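Local coordinates for ethanolamine utilization protein EutN/carboxysome structural protein Ccml (Halothece sp., PDB 6OWG) that probably forms the pentameric vertex units that close the polyhedral protein shell of the carboxysome, as in other members of the EutN/CcmL family, at residues M1-V6 against W54-R59; K5-V10 against L26-D31; V42-V47 against R72-M77. All blocks are in the same frame, centred on the assembly; numbering follows the deposited sequence.

Contact 1: residues M1-V6 against W54-R59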
loop_
_atom_site.group_PDB
_atom_site.type_symbol
_atom_site.label_atom_id
_atom_site.label_comp_id
_atom_site.label_asym_id
_atom_site.label_seq_id
_atom_site.Cartn_x
_atom_site.Cartn_y
_atom_site.Cartn_z
ATOM N N MET D 1 81.194 -62.143 -27.956
ATOM C CA MET D 1 80.961 -62.777 -29.246
ATOM C C MET D 1 82.049 -63.780 -29.578
ATOM O O MET D 1 83.136 -63.746 -29.014
ATOM C CB MET D 1 80.878 -61.731 -30.358
ATOM C CG MET D 1 79.547 -61.015 -30.462
ATOM S SD MET D 1 79.298 -59.782 -29.176
ATOM C CE MET D 1 80.794 -58.816 -29.333
ATOM N N GLN D 2 81.737 -64.679 -30.502
ATOM C CA GLN D 2 82.696 -65.623 -31.043
ATOM C C GLN D 2 82.726 -65.476 -32.553
ATOM O O GLN D 2 81.730 -65.102 -33.173
ATOM C CB GLN D 2 82.343 -67.063 -30.675
ATOM C CG GLN D 2 82.583 -67.414 -29.226
ATOM C CD GLN D 2 84.036 -67.682 -28.937
ATOM O OE1 GLN D 2 84.639 -67.044 -28.079
ATOM N NE2 GLN D 2 84.612 -68.632 -29.658
ATOM N N MET D 3 83.879 -65.763 -33.140
ATOM C CA MET D 3 83.995 -65.829 -34.586
ATOM C C MET D 3 83.612 -67.224 -35.048
ATOM O O MET D 3 84.079 -68.223 -34.498
ATOM C CB MET D 3 85.414 -65.493 -35.040
ATOM C CG MET D 3 85.843 -64.080 -34.726
ATOM S SD MET D 3 87.309 -63.588 -35.637
ATOM C CE MET D 3 88.444 -64.886 -35.176
ATOM N N ALA D 4 82.745 -67.288 -36.049
ATOM C CA ALA D 4 82.271 -68.559 -36.558
ATOM C C ALA D 4 82.188 -68.492 -38.073
ATOM O O ALA D 4 82.047 -67.421 -38.663
ATOM C CB ALA D 4 80.911 -68.931 -35.959
ATOM N N LYS D 5 82.292 -69.659 -38.696
ATOM C CA LYS D 5 82.147 -69.808 -40.134
ATOM C C LYS D 5 80.820 -70.488 -40.432
ATOM O O LYS D 5 80.472 -71.484 -39.796
ATOM C CB LYS D 5 83.303 -70.625 -40.711
ATOM C CG LYS D 5 83.367 -70.646 -42.217
ATOM C CD LYS D 5 84.358 -71.686 -42.695
ATOM C CE LYS D 5 84.370 -71.786 -44.209
ATOM N NZ LYS D 5 84.848 -70.529 -44.843
ATOM N N VAL D 6 80.078 -69.944 -41.395
ATOM C CA VAL D 6 78.780 -70.495 -41.780
ATOM C C VAL D 6 79.040 -71.788 -42.547
ATOM O O VAL D 6 79.544 -71.766 -43.669
ATOM C CB VAL D 6 77.960 -69.509 -42.612
ATOM C CG1 VAL D 6 76.559 -70.047 -42.825
ATOM C CG2 VAL D 6 77.922 -68.147 -41.954
ATOM N N TRP D 54 82.359 -65.497 -42.670
ATOM C CA TRP D 54 82.812 -65.352 -41.296
ATOM C C TRP D 54 81.861 -64.418 -40.570
ATOM O O TRP D 54 81.623 -63.295 -41.020
ATOM C CB TRP D 54 84.232 -64.800 -41.246
ATOM C CG TRP D 54 85.280 -65.820 -41.483
ATOM C CD1 TRP D 54 85.181 -66.938 -42.251
ATOM C CD2 TRP D 54 86.603 -65.812 -40.951
ATOM N NE1 TRP D 54 86.361 -67.634 -42.226
ATOM C CE2 TRP D 54 87.251 -66.964 -41.430
ATOM C CE3 TRP D 54 87.301 -64.950 -40.099
ATOM C CZ2 TRP D 54 88.565 -67.272 -41.097
ATOM C CZ3 TRP D 54 88.600 -65.260 -39.767
ATOM C CH2 TRP D 54 89.221 -66.409 -40.266
ATOM N N VAL D 55 81.306 -64.886 -39.456
ATOM C CA VAL D 55 80.302 -64.129 -38.726
ATOM C C VAL D 55 80.723 -64.002 -37.271
ATOM O O VAL D 55 81.513 -64.792 -36.753
ATOM C CB VAL D 55 78.898 -64.770 -38.822
ATOM C CG1 VAL D 55 78.354 -64.661 -40.231
ATOM C CG2 VAL D 55 78.927 -66.217 -38.366
ATOM N N LEU D 56 80.193 -62.975 -36.619
ATOM C CA LEU D 56 80.242 -62.858 -35.169
ATOM C C LEU D 56 78.910 -63.330 -34.611
ATOM O O LEU D 56 77.855 -62.821 -34.997
ATOM C CB LEU D 56 80.523 -61.425 -34.722
ATOM C CG LEU D 56 81.945 -60.896 -34.861
ATOM C CD1 LEU D 56 81.990 -59.481 -34.347
ATOM C CD2 LEU D 56 82.927 -61.770 -34.111
ATOM N N VAL D 57 78.963 -64.299 -33.709
ATOM C CA VAL D 57 77.778 -64.861 -33.081
ATOM C C VAL D 57 77.872 -64.638 -31.576
ATOM O O VAL D 57 78.932 -64.831 -30.972
ATOM C CB VAL D 57 77.605 -66.353 -33.463
ATOM C CG1 VAL D 57 78.857 -67.161 -33.181
ATOM C CG2 VAL D 57 76.411 -66.970 -32.763
ATOM N N ASN D 58 76.785 -64.162 -30.981
ATOM C CA ASN D 58 76.747 -63.987 -29.543
ATOM C C ASN D 58 76.072 -65.194 -28.896
ATOM O O ASN D 58 75.603 -66.112 -29.571
ATOM C CB ASN D 58 76.082 -62.653 -29.170
ATOM C CG ASN D 58 74.651 -62.515 -29.679
ATOM O OD1 ASN D 58 74.073 -63.427 -30.258
ATOM N ND2 ASN D 58 74.075 -61.350 -29.451
ATOM N N ARG D 59 76.012 -65.189 -27.570
ATOM C CA ARG D 59 75.454 -66.302 -26.826
ATOM C C ARG D 59 74.553 -65.747 -25.737
ATOM O O ARG D 59 74.756 -64.635 -25.247
ATOM C CB ARG D 59 76.560 -67.177 -26.227
ATOM C CG ARG D 59 76.166 -68.619 -26.013
ATOM C CD ARG D 59 77.355 -69.462 -25.596
ATOM N NE ARG D 59 77.796 -69.150 -24.241
ATOM C CZ ARG D 59 78.706 -69.851 -23.572
ATOM N NH1 ARG D 59 79.267 -70.913 -24.129
ATOM N NH2 ARG D 59 79.048 -69.493 -22.343
#
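Gln2 and Ala4 pair with Val57 and Val55 as the two hydrogen-bonded pairs of an antiparallel beta arrangement, their backbones joined by four bonds. Gln2 N reaches Val57 O at 2.8 Å and Val57 N returns to Gln2 O; Ala4 N binds Val55 O and Val55 N binds Ala4 O, with N-H...O angles of 163° or more. Met3 with Leu56 is the non-hydrogen-bonded pair between them, and Lys5 with Trp54 the next one beyond Ala4; the CA of Leu56 and that of Met3 direct C-H groups at Gln2 O and Val55 O. On the face carrying Ala4, Val55 and Val57, the methyl CB of Ala4 touches Val57 CG1 at 3.9 Å and Val55 CG2 at 4.1 Å. Val57 CG1 sits between its own backbone N and carbonyl carbon (chi1 53°), which also brings it to 3.5 Å from Gln2 O. Val6 CG2 meets Val55 CG1, the two valines crossing at about a right angle. The other face holds Met3, Leu56, Lys5 and Trp54. Met3 and Leu56 lie side by side, with Met3 CG on Leu56 CD2 at 3.8 Å. Followed outward, Lys5 leaves the strand at CB, passes Trp54 CD1 at an oblique angle with CG 4.1 Å away, runs straight through CD and turns at CE (chi4 64°), which sets NZ 4.2 Å from Trp54 NE1, too far for a bond; NZ is hydrogen-bonded instead to Gly52 O. The pair of strands occupies the middle of the five-stranded sheet: strand 24-30 flanks 2-11 and strand 76-81 flanks 54-59, while Ile82 packs on Met3, Trp54 and Leu56, and Tyr93 stacks on the Trp54 ring.

Contact 2: residues K5-V10 against L26-D31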
loop_
_atom_site.group_PDB
_atom_site.type_symbol
_atom_site.label_atom_id
_atom_site.label_comp_id
_atom_site.label_asym_id
_atom_site.label_seq_id
_atom_site.Cartn_x
_atom_site.Cartn_y
_atom_site.Cartn_z
ATOM N N LYS D 5 82.292 -69.659 -38.696
ATOM C CA LYS D 5 82.147 -69.808 -40.134
ATOM C C LYS D 5 80.820 -70.488 -40.432
ATOM O O LYS D 5 80.472 -71.484 -39.796
ATOM C CB LYS D 5 83.303 -70.625 -40.711
ATOM C CG LYS D 5 83.367 -70.646 -42.217
ATOM C CD LYS D 5 84.358 -71.686 -42.695
ATOM C CE LYS D 5 84.370 -71.786 -44.209
ATOM N NZ LYS D 5 84.848 -70.529 -44.843
ATOM N N VAL D 6 80.078 -69.944 -41.395
ATOM C CA VAL D 6 78.780 -70.495 -41.780
ATOM C C VAL D 6 79.040 -71.788 -42.547
ATOM O O VAL D 6 79.544 -71.766 -43.669
ATOM C CB VAL D 6 77.960 -69.509 -42.612
ATOM C CG1 VAL D 6 76.559 -70.047 -42.825
ATOM C CG2 VAL D 6 77.922 -68.147 -41.954
ATOM N N CYS D 7 78.694 -72.923 -41.942
ATOM C CA CYS D 7 78.920 -74.202 -42.601
ATOM C C CYS D 7 77.640 -74.779 -43.186
ATOM O O CYS D 7 77.697 -75.659 -44.049
ATOM C CB CYS D 7 79.565 -75.192 -41.633
ATOM S SG CYS D 7 81.301 -74.832 -41.295
ATOM N N GLY D 8 76.483 -74.313 -42.740
ATOM C CA GLY D 8 75.267 -74.798 -43.339
ATOM C C GLY D 8 74.022 -74.234 -42.699
ATOM O O GLY D 8 74.070 -73.261 -41.947
ATOM N N THR D 9 72.896 -74.864 -43.024
ATOM C CA THR D 9 71.583 -74.445 -42.561
ATOM C C THR D 9 70.903 -75.599 -41.843
ATOM O O THR D 9 71.138 -76.765 -42.162
ATOM C CB THR D 9 70.686 -73.972 -43.722
ATOM O OG1 THR D 9 70.489 -75.042 -44.652
ATOM C CG2 THR D 9 71.306 -72.800 -44.447
ATOM N N VAL D 10 70.068 -75.262 -40.866
ATOM C CA VAL D 10 69.233 -76.223 -40.158
ATOM C C VAL D 10 67.784 -75.823 -40.378
ATOM O O VAL D 10 67.394 -74.690 -40.075
ATOM C CB VAL D 10 69.568 -76.274 -38.656
ATOM C CG1 VAL D 10 68.664 -77.262 -37.948
ATOM C CG2 VAL D 10 71.024 -76.637 -38.441
ATOM N N LEU D 26 73.902 -73.218 -39.265
ATOM C CA LEU D 26 74.874 -74.084 -38.610
ATOM C C LEU D 26 76.241 -73.431 -38.757
ATOM O O LEU D 26 76.781 -73.354 -39.865
ATOM C CB LEU D 26 74.860 -75.484 -39.213
ATOM C CG LEU D 26 75.710 -76.511 -38.474
ATOM C CD1 LEU D 26 74.949 -77.058 -37.290
ATOM C CD2 LEU D 26 76.127 -77.621 -39.410
ATOM N N LEU D 27 76.794 -72.949 -37.651
ATOM C CA LEU D 27 78.059 -72.232 -37.653
ATOM C C LEU D 27 79.098 -73.024 -36.882
ATOM O O LEU D 27 78.885 -73.344 -35.713
ATOM C CB LEU D 27 77.914 -70.853 -37.017
ATOM C CG LEU D 27 76.673 -70.017 -37.282
ATOM C CD1 LEU D 27 76.615 -68.938 -36.249
ATOM C CD2 LEU D 27 76.738 -69.418 -38.660
ATOM N N GLN D 28 80.222 -73.317 -37.522
ATOM C CA GLN D 28 81.365 -73.909 -36.844
ATOM C C GLN D 28 82.278 -72.799 -36.347
ATOM O O GLN D 28 82.562 -71.850 -37.081
ATOM C CB GLN D 28 82.136 -74.850 -37.764
ATOM C CG GLN D 28 83.128 -75.729 -37.037
ATOM C CD GLN D 28 83.914 -76.611 -37.973
ATOM O OE1 GLN D 28 83.680 -76.617 -39.180
ATOM N NE2 GLN D 28 84.858 -77.363 -37.424
ATOM N N PHE D 29 82.735 -72.924 -35.108
ATOM C CA PHE D 29 83.591 -71.904 -34.525
ATOM C C PHE D 29 85.002 -71.998 -35.084
ATOM O O PHE D 29 85.525 -73.088 -35.322
ATOM C CB PHE D 29 83.614 -72.036 -33.007
ATOM C CG PHE D 29 82.331 -71.641 -32.355
ATOM C CD1 PHE D 29 81.845 -70.356 -32.487
ATOM C CD2 PHE D 29 81.602 -72.553 -31.618
ATOM C CE1 PHE D 29 80.658 -69.992 -31.891
ATOM C CE2 PHE D 29 80.414 -72.188 -31.019
ATOM C CZ PHE D 29 79.946 -70.906 -31.158
ATOM N N ILE D 30 85.607 -70.842 -35.307
ATOM C CA ILE D 30 86.983 -70.727 -35.767
ATOM C C ILE D 30 87.784 -70.069 -34.659
ATOM O O ILE D 30 87.251 -69.267 -33.890
ATOM C CB ILE D 30 87.075 -69.917 -37.073
ATOM C CG1 ILE D 30 86.273 -68.634 -36.929
ATOM C CG2 ILE D 30 86.555 -70.719 -38.240
ATOM C CD1 ILE D 30 86.325 -67.760 -38.090
ATOM N N ASP D 31 89.067 -70.406 -34.571
ATOM C CA ASP D 31 89.871 -69.884 -33.478
ATOM C C ASP D 31 90.388 -68.483 -33.805
ATOM O O ASP D 31 90.009 -67.864 -34.804
ATOM C CB ASP D 31 91.009 -70.851 -33.135
ATOM C CG ASP D 31 91.960 -71.113 -34.299
ATOM O OD1 ASP D 31 91.736 -70.624 -35.424
ATOM O OD2 ASP D 31 92.955 -71.832 -34.081
#
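Cys7 and Gly8 both donate to Leu26 O, from Cys7 N at 2.9 Å and Gly8 N at 3.0 Å, so one carbonyl serves two successive amides. The Gly8 amide comes in the carbonyl plane on a lone pair. Leu26 N in turn binds Gly8 O at 2.7 Å, but from well above that carbonyl's plane, 50° out of it. Before the irregularity the pairing is regular: Lys5 and Gln28 exchange two backbone bonds, and Leu27 CA directs a C-H at Lys5 O.

Apolar contacts are fewer. Val6 and Leu27 lie side by side, Val6 CG2 on Leu27 CD2 at 3.7 Å; Val10 CG2 touches Leu26 CB and CD1, the two side chains set obliquely; Ile30 CG2 touches Lys5 CB.

A sulfur and an amide also meet: Cys7 SG, anti to its carbonyl carbon (chi1 -73°), rests 3.6 Å from both CB and OE1 of Gln28, whose NE2 bonds to Leu37 O.

From Gly8 on, Gly8, Thr9 and Val10 pair with a strand of a neighbouring subunit and continue the sheet across the interface. With two residues opposite one, the arrangement is a classic beta bulge, set in the antiparallel sheet of an OB-like fold.

Contact 3: residues V42-V47 against R72-M77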
loop_
_atom_site.group_PDB
_atom_site.type_symbol
_atom_site.label_atom_id
_atom_site.label_comp_id
_atom_site.label_asym_id
_atom_site.label_seq_id
_atom_site.Cartn_x
_atom_site.Cartn_y
_atom_site.Cartn_z
ATOM N N VAL D 42 74.070 -73.441 -33.522
ATOM C CA VAL D 42 72.962 -73.095 -34.400
ATOM C C VAL D 42 72.439 -71.748 -33.932
ATOM O O VAL D 42 72.030 -71.602 -32.775
ATOM C CB VAL D 42 71.861 -74.165 -34.393
ATOM C CG1 VAL D 42 70.704 -73.729 -35.272
ATOM C CG2 VAL D 42 72.415 -75.497 -34.865
ATOM N N ALA D 43 72.469 -70.758 -34.817
ATOM C CA ALA D 43 72.158 -69.390 -34.443
ATOM C C ALA D 43 71.131 -68.795 -35.389
ATOM O O ALA D 43 71.042 -69.175 -36.557
ATOM C CB ALA D 43 73.408 -68.516 -34.440
ATOM N N ALA D 44 70.350 -67.860 -34.859
ATOM C CA ALA D 44 69.494 -67.025 -35.683
ATOM C C ALA D 44 70.342 -66.074 -36.515
ATOM O O ALA D 44 71.429 -65.659 -36.110
ATOM C CB ALA D 44 68.522 -66.236 -34.813
ATOM N N ASP D 45 69.836 -65.725 -37.695
ATOM C CA ASP D 45 70.582 -64.931 -38.669
ATOM C C ASP D 45 69.736 -63.755 -39.142
ATOM O O ASP D 45 69.070 -63.837 -40.185
ATOM C CB ASP D 45 71.017 -65.801 -39.844
ATOM C CG ASP D 45 71.947 -65.082 -40.783
ATOM O OD1 ASP D 45 73.129 -64.917 -40.429
ATOM O OD2 ASP D 45 71.502 -64.690 -41.878
ATOM N N PRO D 46 69.733 -62.643 -38.403
ATOM C CA PRO D 46 69.069 -61.437 -38.920
ATOM C C PRO D 46 69.905 -60.712 -39.957
ATOM O O PRO D 46 69.349 -60.147 -40.905
ATOM C CB PRO D 46 68.868 -60.575 -37.665
ATOM C CG PRO D 46 69.272 -61.433 -36.512
ATOM C CD PRO D 46 70.228 -62.435 -37.037
ATOM N N VAL D 47 71.221 -60.702 -39.793
ATOM C CA VAL D 47 72.146 -60.143 -40.767
ATOM C C VAL D 47 72.412 -61.235 -41.788
ATOM O O VAL D 47 73.028 -62.251 -41.451
ATOM C CB VAL D 47 73.451 -59.687 -40.095
ATOM C CG1 VAL D 47 74.398 -59.098 -41.113
ATOM C CG2 VAL D 47 73.161 -58.711 -38.980
ATOM N N ARG D 72 61.457 -64.610 -28.174
ATOM C CA ARG D 72 61.809 -65.798 -28.929
ATOM C C ARG D 72 62.828 -66.629 -28.164
ATOM O O ARG D 72 63.760 -66.079 -27.575
ATOM C CB ARG D 72 62.385 -65.420 -30.291
ATOM C CG ARG D 72 61.418 -64.688 -31.186
ATOM C CD ARG D 72 61.942 -64.630 -32.602
ATOM N NE ARG D 72 61.082 -63.831 -33.466
ATOM C CZ ARG D 72 60.112 -64.332 -34.220
ATOM N NH1 ARG D 72 59.376 -63.532 -34.975
ATOM N NH2 ARG D 72 59.877 -65.634 -34.218
ATOM N N PRO D 73 62.687 -67.948 -28.154
ATOM C CA PRO D 73 63.608 -68.816 -27.396
ATOM C C PRO D 73 64.928 -69.045 -28.124
ATOM O O PRO D 73 65.253 -70.137 -28.595
ATOM C CB PRO D 73 62.785 -70.095 -27.241
ATOM C CG PRO D 73 61.944 -70.134 -28.450
ATOM C CD PRO D 73 61.602 -68.719 -28.781
ATOM N N LEU D 74 65.728 -67.988 -28.209
ATOM C CA LEU D 74 66.991 -68.001 -28.932
ATOM C C LEU D 74 68.126 -67.713 -27.964
ATOM O O LEU D 74 68.026 -66.799 -27.141
ATOM C CB LEU D 74 66.982 -66.964 -30.055
ATOM C CG LEU D 74 65.914 -67.153 -31.128
ATOM C CD1 LEU D 74 65.753 -65.888 -31.922
ATOM C CD2 LEU D 74 66.286 -68.294 -32.036
ATOM N N ASP D 75 69.201 -68.494 -28.062
ATOM C CA ASP D 75 70.384 -68.283 -27.236
ATOM C C ASP D 75 71.640 -68.069 -28.068
ATOM O O ASP D 75 72.746 -68.113 -27.523
ATOM C CB ASP D 75 70.583 -69.455 -26.269
ATOM C CG ASP D 75 70.895 -70.752 -26.979
ATOM O OD1 ASP D 75 70.397 -70.945 -28.099
ATOM O OD2 ASP D 75 71.637 -71.583 -26.419
ATOM N N ALA D 76 71.497 -67.842 -29.370
ATOM C CA ALA D 76 72.621 -67.585 -30.255
ATOM C C ALA D 76 72.102 -66.814 -31.456
ATOM O O ALA D 76 70.997 -67.074 -31.930
ATOM C CB ALA D 76 73.298 -68.883 -30.701
ATOM N N MET D 77 72.903 -65.867 -31.936
ATOM C CA MET D 77 72.467 -64.977 -33.002
ATOM C C MET D 77 73.682 -64.405 -33.708
ATOM O O MET D 77 74.606 -63.925 -33.053
ATOM C CB MET D 77 71.602 -63.847 -32.444
ATOM C CG MET D 77 71.222 -62.794 -33.450
ATOM S SD MET D 77 69.853 -61.782 -32.890
ATOM C CE MET D 77 70.706 -60.616 -31.846
#
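Ala44 N donates to Ala76 O at 3.1 Å, the hydrogen bond that joins 42-47 to 72-77. Here the two outermost strands of the five-stranded antiparallel sheet, 39-44 and 76-81, approach each other, as happens where the sheet of an OB-like fold curls toward a closed barrel. The donor stands above the plane of the Ala76 carbonyl, 41° out of it, and the N-H...O angle is 159°; the single backbone bridge is between Ala44 and Met77. Met77 CA adds a C-H contact to Ala44 O at 3.3 Å, and Ala44 is also backbone-bonded to Val78, the residue after Met77 on strand 76-81.

Small side chains let the backbones come together. Ala43 CB lies against Ala76 CB at 3.8 Å and against the Ala76-Met77 peptide, while Ala76 CB also meets Val42 O. Ala44 CB is received by the fork of Leu74, with CD1 at 4.0 Å and CD2 at about the same distance. Leu74 follows an inverse gamma turn centred on Pro73, in which Leu74 N bonds to Arg72 O.

The loop end is held at the interface: Asp75 OD1 accepts a hydrogen bond from Met1 N of a neighbouring subunit, and Leu74 and Ala76 pack on the same methionine. Within the chain, Asp45 OD2 forms a salt bridge with Lys23 NZ and accepts from Ala49 N. Met77 has CG anti to the backbone N (chi1 174°) and runs out to SD before bending at its last torsion; it crosses the Pro46 ring at about a right angle, CG lying 3.7 Å from Pro46 CD and SD 3.7 Å from Pro46 CG.

All three contacts lie in the core of one five-stranded antiparallel sheet. Every touching residue of contact 3 is buried, whereas contacts 1 and 2 reach the surface at partly exposed Gln2, Lys5, Trp54, Cys7 and Gln28. Contacts 1 and 2 share strand 2-11 and use its two edges: 54-59 lies along one, 24-30 along the other. Contact 1 is regular pairing with mostly apolar side chains; contact 2 breaks its register at a bulge. Contact 3 instead brings the sheet's outer strands together, with one backbone bond between its two segments and small side chains. The interior joins them: Leu27 CD1 and Val57 CG2 both pack on Ala43 CB, and Asn58 N probably bonds to Met77 O.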